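Local coordinates for subtilisin-like protein (PDB 3ZXY) that probably cleaves peptide bonds as a serine endopeptidase of the subtilase family, being the protease domain of the longer PatA protein, at residues A[96-101]-A[109-114]; A[100-105]-A[136-141]; A[128-133]-A[159-164]; A[10-15]-A[220-225]. The protein carries 1 engineered substitution. All coordinates share one frame; numbering follows the deposited sequence.

Contact 1 (A[96-101]-A[109-114])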
loop_
_atom_site.group_PDB
_atom_site.type_symbol
_atom_site.label_atom_id
_atom_site.label_comp_id
_atom_site.label_asym_id
_atom_site.label_seq_id
_atom_site.Cartn_x
_atom_site.Cartn_y
_atom_site.Cartn_z
ATOM N N ARG A 96 -13.269 -0.245 -10.287
ATOM C CA ARG A 96 -13.191 -1.483 -11.059
ATOM C C ARG A 96 -11.992 -2.337 -10.639
ATOM O O ARG A 96 -12.101 -3.557 -10.520
ATOM C CB ARG A 96 -13.101 -1.165 -12.552
ATOM C CG ARG A 96 -13.152 -2.393 -13.437
ATOM C CD ARG A 96 -13.042 -2.073 -14.925
ATOM N NE ARG A 96 -14.048 -1.105 -15.389
ATOM C CZ ARG A 96 -13.829 0.195 -15.608
ATOM N NH1 ARG A 96 -12.626 0.734 -15.428
ATOM N NH2 ARG A 96 -14.830 0.969 -16.033
ATOM N N GLY A 97 -10.852 -1.698 -10.412
ATOM C CA GLY A 97 -9.657 -2.409 -9.985
ATOM C C GLY A 97 -9.839 -3.010 -8.603
ATOM O O GLY A 97 -9.366 -4.110 -8.326
ATOM N N ILE A 98 -10.477 -2.255 -7.714
ATOM C CA ILE A 98 -10.728 -2.728 -6.356
ATOM C C ILE A 98 -11.617 -3.976 -6.396
ATOM O O ILE A 98 -11.313 -4.984 -5.762
ATOM C CB ILE A 98 -11.365 -1.627 -5.494
ATOM C CG1 ILE A 98 -10.338 -0.530 -5.182
ATOM C CG2 ILE A 98 -11.939 -2.212 -4.208
ATOM C CD1 ILE A 98 -10.934 0.733 -4.585
ATOM N N GLU A 99 -12.699 -3.929 -7.165
ATOM C CA GLU A 99 -13.575 -5.106 -7.277
ATOM C C GLU A 99 -12.816 -6.310 -7.870
ATOM O O GLU A 99 -13.010 -7.451 -7.429
ATOM C CB GLU A 99 -14.868 -4.722 -8.040
ATOM C CG GLU A 99 -15.587 -3.613 -7.268
ATOM C CD GLU A 99 -16.995 -3.263 -7.696
ATOM O OE1 GLU A 99 -17.574 -3.913 -8.596
ATOM O OE2 GLU A 99 -17.530 -2.301 -7.079
ATOM N N ARG A 100 -11.946 -6.069 -8.851
ATOM C CA ARG A 100 -11.131 -7.131 -9.455
ATOM C C ARG A 100 -10.288 -7.807 -8.374
ATOM O O ARG A 100 -10.202 -9.027 -8.291
ATOM C CB ARG A 100 -10.207 -6.536 -10.536
ATOM C CG ARG A 100 -9.444 -7.540 -11.394
ATOM C CD ARG A 100 -10.304 -8.110 -12.512
ATOM N NE ARG A 100 -9.515 -8.730 -13.590
ATOM C CZ ARG A 100 -9.183 -10.019 -13.683
ATOM N NH1 ARG A 100 -9.576 -10.912 -12.783
ATOM N NH2 ARG A 100 -8.455 -10.428 -14.714
ATOM N N ALA A 101 -9.668 -6.985 -7.539
ATOM C CA ALA A 101 -8.804 -7.494 -6.481
ATOM C C ALA A 101 -9.579 -8.259 -5.423
ATOM O O ALA A 101 -9.160 -9.332 -5.012
ATOM C CB ALA A 101 -8.030 -6.357 -5.827
ATOM N N ILE A 109 -5.139 -4.487 -0.371
ATOM C CA ILE A 109 -5.137 -3.770 -1.655
ATOM C C ILE A 109 -4.324 -2.494 -1.446
ATOM O O ILE A 109 -4.707 -1.625 -0.671
ATOM C CB ILE A 109 -6.574 -3.454 -2.123
ATOM C CG1 ILE A 109 -7.344 -4.752 -2.367
ATOM C CG2 ILE A 109 -6.562 -2.606 -3.406
ATOM C CD1 ILE A 109 -8.808 -4.555 -2.729
ATOM N N ASN A 110 -3.183 -2.418 -2.115
ATOM C CA ASN A 110 -2.319 -1.226 -2.064
ATOM C C ASN A 110 -2.731 -0.273 -3.170
ATOM O O ASN A 110 -2.699 -0.639 -4.344
ATOM C CB ASN A 110 -0.858 -1.650 -2.263
ATOM C CG ASN A 110 0.131 -0.500 -2.129
ATOM O OD1 ASN A 110 0.739 -0.327 -1.072
ATOM N ND2 ASN A 110 0.281 0.320 -3.183
ATOM N N ILE A 111 -3.108 0.945 -2.798
ATOM C CA ILE A 111 -3.417 1.991 -3.797
ATOM C C ILE A 111 -2.541 3.210 -3.507
ATOM O O ILE A 111 -2.871 4.065 -2.682
ATOM C CB ILE A 111 -4.899 2.380 -3.781
ATOM C CG1 ILE A 111 -5.782 1.151 -4.004
ATOM C CG2 ILE A 111 -5.182 3.454 -4.831
ATOM C CD1 ILE A 111 -7.267 1.450 -4.059
ATOM N N SER A 112 -1.420 3.269 -4.204
ATOM C CA SER A 112 -0.480 4.376 -4.089
ATOM C C SER A 112 -0.921 5.487 -5.014
ATOM O O SER A 112 -0.205 5.860 -5.951
ATOM C CB SER A 112 0.922 3.929 -4.459
ATOM O OG SER A 112 1.455 3.074 -3.453
ATOM N N GLY A 113 -2.120 5.986 -4.790
ATOM C CA GLY A 113 -2.675 7.048 -5.613
ATOM C C GLY A 113 -3.980 7.511 -5.028
ATOM O O GLY A 113 -4.429 6.989 -4.014
ATOM N N GLY A 114 -4.605 8.474 -5.688
ATOM C CA GLY A 114 -5.857 9.033 -5.209
ATOM C C GLY A 114 -6.122 10.364 -5.863
ATOM O O GLY A 114 -5.437 10.746 -6.817
#

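Contact 2 (A[100-105]-A[136-141])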
loop_
_atom_site.group_PDB
_atom_site.type_symbol
_atom_site.label_atom_id
_atom_site.label_comp_id
_atom_site.label_asym_id
_atom_site.label_seq_id
_atom_site.Cartn_x
_atom_site.Cartn_y
_atom_site.Cartn_z
ATOM N N ARG A 100 -11.946 -6.069 -8.851
ATOM C CA ARG A 100 -11.131 -7.131 -9.455
ATOM C C ARG A 100 -10.288 -7.807 -8.374
ATOM O O ARG A 100 -10.202 -9.027 -8.291
ATOM C CB ARG A 100 -10.207 -6.536 -10.536
ATOM C CG ARG A 100 -9.444 -7.540 -11.394
ATOM C CD ARG A 100 -10.304 -8.110 -12.512
ATOM N NE ARG A 100 -9.515 -8.730 -13.590
ATOM C CZ ARG A 100 -9.183 -10.019 -13.683
ATOM N NH1 ARG A 100 -9.576 -10.912 -12.783
ATOM N NH2 ARG A 100 -8.455 -10.428 -14.714
ATOM N N ALA A 101 -9.668 -6.985 -7.539
ATOM C CA ALA A 101 -8.804 -7.494 -6.481
ATOM C C ALA A 101 -9.579 -8.259 -5.423
ATOM O O ALA A 101 -9.160 -9.332 -5.012
ATOM C CB ALA A 101 -8.030 -6.357 -5.827
ATOM N N VAL A 102 -10.698 -7.706 -4.964
ATOM C CA VAL A 102 -11.536 -8.399 -3.979
ATOM C C VAL A 102 -11.975 -9.761 -4.532
ATOM O O VAL A 102 -11.902 -10.799 -3.842
ATOM C CB VAL A 102 -12.781 -7.568 -3.592
ATOM C CG1 VAL A 102 -13.742 -8.409 -2.751
ATOM C CG2 VAL A 102 -12.391 -6.285 -2.871
ATOM N N ASN A 103 -12.431 -9.777 -5.787
ATOM C CA ASN A 103 -12.906 -11.016 -6.396
ATOM C C ASN A 103 -11.823 -12.073 -6.608
ATOM O O ASN A 103 -12.131 -13.263 -6.657
ATOM C CB ASN A 103 -13.621 -10.715 -7.708
ATOM C CG ASN A 103 -14.939 -10.007 -7.487
ATOM O OD1 ASN A 103 -15.607 -10.219 -6.475
ATOM N ND2 ASN A 103 -15.342 -9.193 -8.449
ATOM N N ALA A 104 -10.565 -11.637 -6.677
ATOM C CA ALA A 104 -9.401 -12.512 -6.805
ATOM C C ALA A 104 -8.847 -12.946 -5.438
ATOM O O ALA A 104 -7.820 -13.632 -5.371
ATOM C CB ALA A 104 -8.309 -11.821 -7.609
ATOM N N GLY A 105 -9.530 -12.578 -4.358
ATOM C CA GLY A 105 -9.147 -13.027 -3.021
ATOM C C GLY A 105 -8.052 -12.238 -2.328
ATOM O O GLY A 105 -7.377 -12.774 -1.431
ATOM N N ASN A 136 -16.090 -7.482 3.157
ATOM C CA ASN A 136 -15.334 -8.722 2.941
ATOM C C ASN A 136 -14.039 -8.823 3.753
ATOM O O ASN A 136 -13.254 -9.763 3.567
ATOM C CB ASN A 136 -15.004 -8.878 1.457
ATOM C CG ASN A 136 -16.194 -9.364 0.651
ATOM O OD1 ASN A 136 -16.419 -10.573 0.507
ATOM N ND2 ASN A 136 -16.991 -8.434 0.171
ATOM N N ASN A 137 -13.835 -7.868 4.654
ATOM C CA ASN A 137 -12.608 -7.793 5.453
ATOM C C ASN A 137 -11.322 -7.833 4.610
ATOM O O ASN A 137 -10.428 -8.667 4.813
ATOM C CB ASN A 137 -12.604 -8.876 6.530
ATOM C CG ASN A 137 -11.597 -8.608 7.633
ATOM O OD1 ASN A 137 -10.972 -7.541 7.683
ATOM N ND2 ASN A 137 -11.429 -9.584 8.513
ATOM N N VAL A 138 -11.258 -6.914 3.655
ATOM C CA VAL A 138 -10.096 -6.707 2.803
ATOM C C VAL A 138 -9.567 -5.330 3.173
ATOM O O VAL A 138 -10.336 -4.370 3.186
ATOM C CB VAL A 138 -10.500 -6.738 1.314
ATOM C CG1 VAL A 138 -9.322 -6.381 0.409
ATOM C CG2 VAL A 138 -11.100 -8.093 0.948
ATOM N N LEU A 139 -8.288 -5.208 3.489
ATOM C CA LEU A 139 -7.741 -3.918 3.917
ATOM C C LEU A 139 -7.198 -3.111 2.746
ATOM O O LEU A 139 -6.296 -3.564 2.039
ATOM C CB LEU A 139 -6.615 -4.141 4.922
ATOM C CG LEU A 139 -5.842 -2.909 5.371
ATOM C CD1 LEU A 139 -6.770 -1.918 6.064
ATOM C CD2 LEU A 139 -4.701 -3.315 6.299
ATOM N N LEU A 140 -7.753 -1.918 2.547
ATOM C CA LEU A 140 -7.249 -0.983 1.555
ATOM C C LEU A 140 -6.227 -0.085 2.257
ATOM O O LEU A 140 -6.536 0.496 3.296
ATOM C CB LEU A 140 -8.414 -0.157 0.987
ATOM C CG LEU A 140 -8.231 0.434 -0.411
ATOM C CD1 LEU A 140 -9.556 0.907 -1.009
ATOM C CD2 LEU A 140 -7.220 1.552 -0.348
ATOM N N VAL A 141 -5.020 -0.011 1.697
ATOM C CA VAL A 141 -3.937 0.824 2.224
ATOM C C VAL A 141 -3.675 1.849 1.114
ATOM O O VAL A 141 -3.365 1.461 -0.025
ATOM C CB VAL A 141 -2.661 0.010 2.522
ATOM C CG1 VAL A 141 -1.598 0.909 3.133
ATOM C CG2 VAL A 141 -2.963 -1.162 3.469
#

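Contact 3 (A[128-133]-A[159-164])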
loop_
_atom_site.group_PDB
_atom_site.type_symbol
_atom_site.label_atom_id
_atom_site.label_comp_id
_atom_site.label_asym_id
_atom_site.label_seq_id
_atom_site.Cartn_x
_atom_site.Cartn_y
_atom_site.Cartn_z
ATOM N N ASN A 128 -18.766 2.556 -3.045
ATOM C CA ASN A 128 -19.301 1.199 -3.047
ATOM C C ASN A 128 -18.194 0.161 -3.062
ATOM O O ASN A 128 -18.304 -0.874 -2.410
ATOM C CB ASN A 128 -20.209 0.983 -4.263
ATOM C CG ASN A 128 -21.556 1.681 -4.130
ATOM O OD1 ASN A 128 -21.876 2.266 -3.091
ATOM N ND2 ASN A 128 -22.357 1.615 -5.184
ATOM N N ALA A 129 -17.126 0.429 -3.809
ATOM C CA ALA A 129 -16.015 -0.515 -3.880
ATOM C C ALA A 129 -15.301 -0.586 -2.535
ATOM O O ALA A 129 -14.883 -1.658 -2.095
ATOM C CB ALA A 129 -15.047 -0.133 -4.988
ATOM N N VAL A 130 -15.177 0.549 -1.862
ATOM C CA VAL A 130 -14.537 0.570 -0.548
ATOM C C VAL A 130 -15.432 -0.115 0.486
ATOM O O VAL A 130 -14.942 -0.837 1.360
ATOM C CB VAL A 130 -14.163 2.010 -0.150
ATOM C CG1 VAL A 130 -13.626 2.064 1.277
ATOM C CG2 VAL A 130 -13.125 2.539 -1.116
ATOM N N SER A 131 -16.739 0.079 0.371
ATOM C CA SER A 131 -17.699 -0.637 1.214
ATOM C C SER A 131 -17.586 -2.147 1.012
ATOM O O SER A 131 -17.666 -2.913 1.983
ATOM C CB SER A 131 -19.125 -0.152 0.927
ATOM O OG SER A 131 -20.076 -0.877 1.698
ATOM N N LEU A 132 -17.389 -2.583 -0.233
ATOM C CA LEU A 132 -17.201 -4.005 -0.549
ATOM C C LEU A 132 -15.979 -4.560 0.192
ATOM O O LEU A 132 -16.023 -5.671 0.730
ATOM C CB LEU A 132 -17.034 -4.205 -2.062
ATOM C CG LEU A 132 -16.773 -5.626 -2.568
ATOM C CD1 LEU A 132 -18.033 -6.462 -2.413
ATOM C CD2 LEU A 132 -16.291 -5.629 -4.017
ATOM N N CYS A 133 -14.886 -3.805 0.201
ATOM C CA CYS A 133 -13.709 -4.213 0.965
ATOM C C CYS A 133 -14.047 -4.359 2.441
ATOM O O CYS A 133 -13.650 -5.338 3.088
ATOM C CB CYS A 133 -12.583 -3.197 0.818
ATOM S SG CYS A 133 -11.894 -3.157 -0.842
ATOM N N PRO A 159 -14.074 5.178 4.523
ATOM C CA PRO A 159 -14.224 4.345 5.737
ATOM C C PRO A 159 -13.432 3.037 5.738
ATOM O O PRO A 159 -13.434 2.301 4.763
ATOM C CB PRO A 159 -15.721 4.082 5.802
ATOM C CG PRO A 159 -16.336 5.210 5.034
ATOM C CD PRO A 159 -15.377 5.549 3.943
ATOM N N ALA A 160 -12.768 2.775 6.864
ATOM C CA ALA A 160 -11.998 1.546 7.105
ATOM C C ALA A 160 -10.707 1.430 6.307
ATOM O O ALA A 160 -10.046 0.393 6.345
ATOM C CB ALA A 160 -12.861 0.307 6.911
ATOM N N VAL A 161 -10.337 2.489 5.597
ATOM C CA VAL A 161 -9.078 2.545 4.874
ATOM C C VAL A 161 -7.960 2.877 5.854
ATOM O O VAL A 161 -8.193 3.525 6.881
ATOM C CB VAL A 161 -9.162 3.565 3.724
ATOM C CG1 VAL A 161 -7.833 3.704 2.986
ATOM C CG2 VAL A 161 -10.273 3.103 2.763
ATOM N N LEU A 162 -6.774 2.386 5.559
ATOM C CA LEU A 162 -5.559 2.801 6.256
ATOM C C LEU A 162 -4.814 3.775 5.355
ATOM O O LEU A 162 -4.306 3.386 4.298
ATOM C CB LEU A 162 -4.687 1.585 6.585
ATOM C CG LEU A 162 -3.384 1.840 7.339
ATOM C CD1 LEU A 162 -3.613 2.681 8.587
ATOM C CD2 LEU A 162 -2.720 0.505 7.688
ATOM N N ALA A 163 -4.810 5.048 5.742
ATOM C CA ALA A 163 -4.127 6.092 5.006
ATOM C C ALA A 163 -2.667 6.147 5.419
ATOM O O ALA A 163 -2.331 5.918 6.602
ATOM C CB ALA A 163 -4.799 7.435 5.282
ATOM N N VAL A 164 -1.784 6.462 4.474
ATOM C CA VAL A 164 -0.359 6.465 4.762
ATOM C C VAL A 164 0.277 7.773 4.314
ATOM O O VAL A 164 0.238 8.132 3.126
ATOM C CB VAL A 164 0.369 5.273 4.103
ATOM C CG1 VAL A 164 1.851 5.265 4.473
ATOM C CG2 VAL A 164 -0.300 3.942 4.459
HETATM O O HOH W 1 -12.716 -0.258 3.381
#

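Contact 4 (A[10-15]-A[220-225])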
loop_
_atom_site.group_PDB
_atom_site.type_symbol
_atom_site.label_atom_id
_atom_site.label_comp_id
_atom_site.label_asym_id
_atom_site.label_seq_id
_atom_site.Cartn_x
_atom_site.Cartn_y
_atom_site.Cartn_z
ATOM N N ILE A 10 -1.206 -15.469 1.913
ATOM C CA ILE A 10 -1.653 -14.079 1.998
ATOM C C ILE A 10 -1.476 -13.412 0.645
ATOM O O ILE A 10 -0.386 -13.432 0.073
ATOM C CB ILE A 10 -0.878 -13.313 3.093
ATOM C CG1 ILE A 10 -1.128 -13.987 4.440
ATOM C CG2 ILE A 10 -1.259 -11.828 3.122
ATOM C CD1 ILE A 10 -2.585 -14.106 4.861
ATOM N N ARG A 11 -2.551 -12.801 0.160
ATOM C CA ARG A 11 -2.584 -12.169 -1.158
ATOM C C ARG A 11 -2.625 -10.660 -1.041
ATOM O O ARG A 11 -3.499 -10.102 -0.376
ATOM C CB ARG A 11 -3.794 -12.679 -1.944
ATOM C CG ARG A 11 -3.704 -14.172 -2.224
ATOM C CD ARG A 11 -5.008 -14.753 -2.739
ATOM N NE ARG A 11 -6.015 -14.963 -1.691
ATOM C CZ ARG A 11 -6.084 -15.990 -0.847
ATOM N NH1 ARG A 11 -5.188 -16.993 -0.841
ATOM N NH2 ARG A 11 -7.091 -16.022 0.027
ATOM N N VAL A 12 -1.666 -10.020 -1.694
ATOM C CA VAL A 12 -1.541 -8.566 -1.689
ATOM C C VAL A 12 -1.711 -8.093 -3.128
ATOM O O VAL A 12 -0.952 -8.499 -4.007
ATOM C CB VAL A 12 -0.162 -8.126 -1.184
ATOM C CG1 VAL A 12 -0.054 -6.614 -1.155
ATOM C CG2 VAL A 12 0.132 -8.738 0.176
ATOM N N ALA A 13 -2.712 -7.255 -3.363
ATOM C CA ALA A 13 -2.957 -6.684 -4.689
ATOM C C ALA A 13 -2.304 -5.318 -4.797
ATOM O O ALA A 13 -2.373 -4.523 -3.850
ATOM C CB ALA A 13 -4.440 -6.570 -4.951
ATOM N N ILE A 14 -1.660 -5.069 -5.933
ATOM C CA ILE A 14 -1.055 -3.786 -6.252
ATOM C C ILE A 14 -1.917 -3.193 -7.359
ATOM O O ILE A 14 -1.948 -3.717 -8.466
ATOM C CB ILE A 14 0.385 -3.949 -6.791
ATOM C CG1 ILE A 14 1.254 -4.741 -5.812
ATOM C CG2 ILE A 14 0.995 -2.580 -7.122
ATOM C CD1 ILE A 14 1.449 -4.074 -4.473
ATOM N N LEU A 15 -2.606 -2.089 -7.060
ATOM C CA LEU A 15 -3.414 -1.378 -8.034
ATOM C C LEU A 15 -2.624 -0.139 -8.390
ATOM O O LEU A 15 -2.637 0.858 -7.668
ATOM C CB LEU A 15 -4.776 -1.006 -7.445
ATOM C CG LEU A 15 -5.837 -2.110 -7.493
ATOM C CD1 LEU A 15 -5.406 -3.415 -6.833
ATOM C CD2 LEU A 15 -7.113 -1.573 -6.857
ATOM N N VAL A 220 4.199 -4.524 5.583
ATOM C CA VAL A 220 4.148 -4.840 7.012
ATOM C C VAL A 220 2.805 -5.488 7.372
ATOM O O VAL A 220 2.761 -6.475 8.135
ATOM C CB VAL A 220 4.440 -3.603 7.872
ATOM C CG1 VAL A 220 4.153 -3.904 9.347
ATOM C CG2 VAL A 220 5.883 -3.153 7.662
ATOM N N ALA A 221 1.707 -4.959 6.835
ATOM C CA ALA A 221 0.375 -5.547 7.055
ATOM C C ALA A 221 0.355 -6.996 6.595
ATOM O O ALA A 221 -0.219 -7.856 7.259
ATOM C CB ALA A 221 -0.729 -4.729 6.364
ATOM N N ALA A 222 0.995 -7.274 5.463
ATOM C CA ALA A 222 1.060 -8.629 4.946
ATOM C C ALA A 222 1.839 -9.546 5.884
ATOM O O ALA A 222 1.446 -10.687 6.098
ATOM C CB ALA A 222 1.659 -8.629 3.544
ATOM N N LEU A 223 2.926 -9.051 6.465
ATOM C CA LEU A 223 3.682 -9.817 7.444
ATOM C C LEU A 223 2.865 -10.078 8.709
ATOM O O LEU A 223 2.969 -11.159 9.282
ATOM C CB LEU A 223 4.998 -9.126 7.792
ATOM C CG LEU A 223 5.991 -9.004 6.634
ATOM C CD1 LEU A 223 7.234 -8.291 7.131
ATOM C CD2 LEU A 223 6.356 -10.373 6.054
ATOM N N LEU A 224 2.063 -9.111 9.135
ATOM C CA LEU A 224 1.197 -9.328 10.305
ATOM C C LEU A 224 0.120 -10.380 10.015
ATOM O O LEU A 224 -0.144 -11.249 10.846
ATOM C CB LEU A 224 0.601 -8.005 10.780
ATOM C CG LEU A 224 1.614 -7.060 11.436
ATOM C CD1 LEU A 224 1.044 -5.644 11.479
ATOM C CD2 LEU A 224 1.980 -7.542 12.843
ATOM N N LEU A 225 -0.498 -10.332 8.842
ATOM C CA LEU A 225 -1.414 -11.398 8.431
ATOM C C LEU A 225 -0.718 -12.749 8.375
ATOM O O LEU A 225 -1.286 -13.761 8.754
ATOM C CB LEU A 225 -2.046 -11.085 7.072
ATOM C CG LEU A 225 -3.002 -9.905 7.008
ATOM C CD1 LEU A 225 -3.331 -9.600 5.548
ATOM C CD2 LEU A 225 -4.266 -10.229 7.791
#

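Contact 1 (A[96-101]-A[109-114])
S112 OG has two bonds: it takes one from N110 ND2 (3.0 Å, N-H...O 154°), lying in the plane of that amide, and gives its own proton to the carbonyl O of A211, the engineered alanine at the predicted nucleophile position. N110 OD1 is bonded to S218 OG, so both ends of the amide are held. These polar groups lie on one side of strand 109-111; I109 and I111 point to the other, toward helix 96-101, and there the side chains meet by apolar packing alone, with no hydrogen bond. The helix runs nearly antiparallel to the strand, at 159° and 9.9 Å between the two axes. CD1 of I109 ends against CB of A101 at 3.7 Å and also reaches CG2 of I98, 4.2 Å away; its CG1, anti to the carbonyl carbon (chi1 -63°), carries that methyl across. Two residues along the strand, I111 CD1 meets I98 CD1 at 3.8 Å, the two side chains crossing at about a right angle. L126, A129 and C133 of helix 124-135 close around I98. Helix packed on one face of a strand of the parallel sheet, N110 and S112 bonded to helix 210-230 on the other: this is the layered alpha/beta core of the subtilisin fold.

Contact 2 (A[100-105]-A[136-141])
The closest CA atoms, of V102 and V138, are 7.1 Å apart, where helix 91-103 runs out beside the lead-in to strand 139-143. The helix stops in a Schellman motif: G105 has positive phi (83°), and its N bonds back to V102 O at 3.0 Å. In this parallel alpha/beta fold the turn releases the chain toward strand 108-111, next to 139-143 in the sheet, and G105 O accepts a bond from R11 NE. V102 carries the whole contact on the helix side, both of its methyls being used. V102 CG1, anti to the backbone N, lies over the amide of N136, 4.3 Å from N136 CG, without any polar bond between them. The polar end of N136 is engaged elsewhere: ND2 bonds to the carbonyl O of L132 in the last turn of helix 124-135. N136 is exposed and V138 buried, which makes the contact a boundary between solvent and core. Against V138 the touch is light, and L132 and C133 of helix 124-135 fill in beside V102. I109 also packs against both valines. The inward branch of V102 ends methyl to methyl on V138, CG2 to CG2 at 4.4 Å.

Contact 3 (A[128-133]-A[159-164])
V130 does all the touching for helix 128-133, and one of its branches does most of it. V130 CG1, placed anti to the backbone N (chi1 174°), sits 3.5 Å from the carbonyl O of P159 and 3.8 Å from CG2 of V161. The two valine side chains cross at about a right angle and touch through V130 CG1 and V161 CG2. This is the close, buried part, and no direct hydrogen bond joins the segments. The P159 ring marks the opposite character: it is exposed, and its side chain comes no closer than 4.7 Å to the helix segment. Away from the ring, a water bridges the two carbonyls, 3.0 Å from P159 O and 3.1 Å from V130 O, donating to both, although it has more acceptors within reach than protons to give, so either bond may be partial. P159 O therefore meets both the V130 methyl and the water. Just after it the chain turns through A160, whose phi is positive (71°), and continues into strand 162-167. The carbonyls of A160 and V161 are taken by Q238 NE2 and R241 NE from helix 237-247. L140 of the neighbouring strand 139-143 packs against both V130 and V161, and on an adjacent flank of the helix A129 and C133 rest on I98 of helix 91-103.

Contact 4 (A[10-15]-A[220-225])
Helix 210-230, whose first turn holds the engineered A211 at the predicted nucleophile position of the subtilase charge relay, packs here on the start of strand 11-16, the strand that ends in the predicted charge-relay residue D16. I10 and V12, two residues apart, point toward the helix and meet A222 and L225, one turn apart. V12 presses its CG2 against CB of A222 at 3.7 Å; this methyl is the branch anti to the carbonyl carbon. I10 lies against L225 with CG1, CG2 and CD1. I10 CD1 lies 3.8 Å from L225 CB, I10 CG1 is 4.0 Å from the same atom, and I10 CG2 comes to 3.9 Å from L225 CD1. Both I10 torsions are close to -60° (chi1 -61°, chi2 -57°), which folds CD1 back alongside the base of L225 while CG2 reaches its branch, and the two side chains cross at about a right angle. In the subtilisin fold this long helix lies across one face of the central parallel sheet, and I108 of the adjacent strand touches A222 and L225 as well. The small CB of A222 also meets I10 CG2, more distantly at 4.4 Å. An alanine in place of I10 would probably open a gap beside L225, leaving its CB and CD1 without the I10 carbons they pack on and its side chain free to shift. P235 touches I10 from a loop, while F60 of helix 47-60 lies against V12.

Overall arrangement
The four contacts flank the two faces of one parallel sheet. Contacts 1 and 2 share R100 and A101 of helix 91-103, their centres 8 Å apart; contact 3, about 10 Å from each between centres, adds helix 124-135 on the same face. Contact 4 sets helix 210-230 on the other face, its centre about 13, 10 and 15 Å from those of contacts 1, 2 and 3, without touching the last. Strands 11-16, 108-111, 139-143 and 162-167 are neighbours, joined by backbone hydrogen bonds. Contact 4 closes a loop around the others; contact 1 closes before contact 3 opens, and contacts 2 and 3 alternate. This unites the elements carrying D16 and engineered A211, both predicted charge-relay positions.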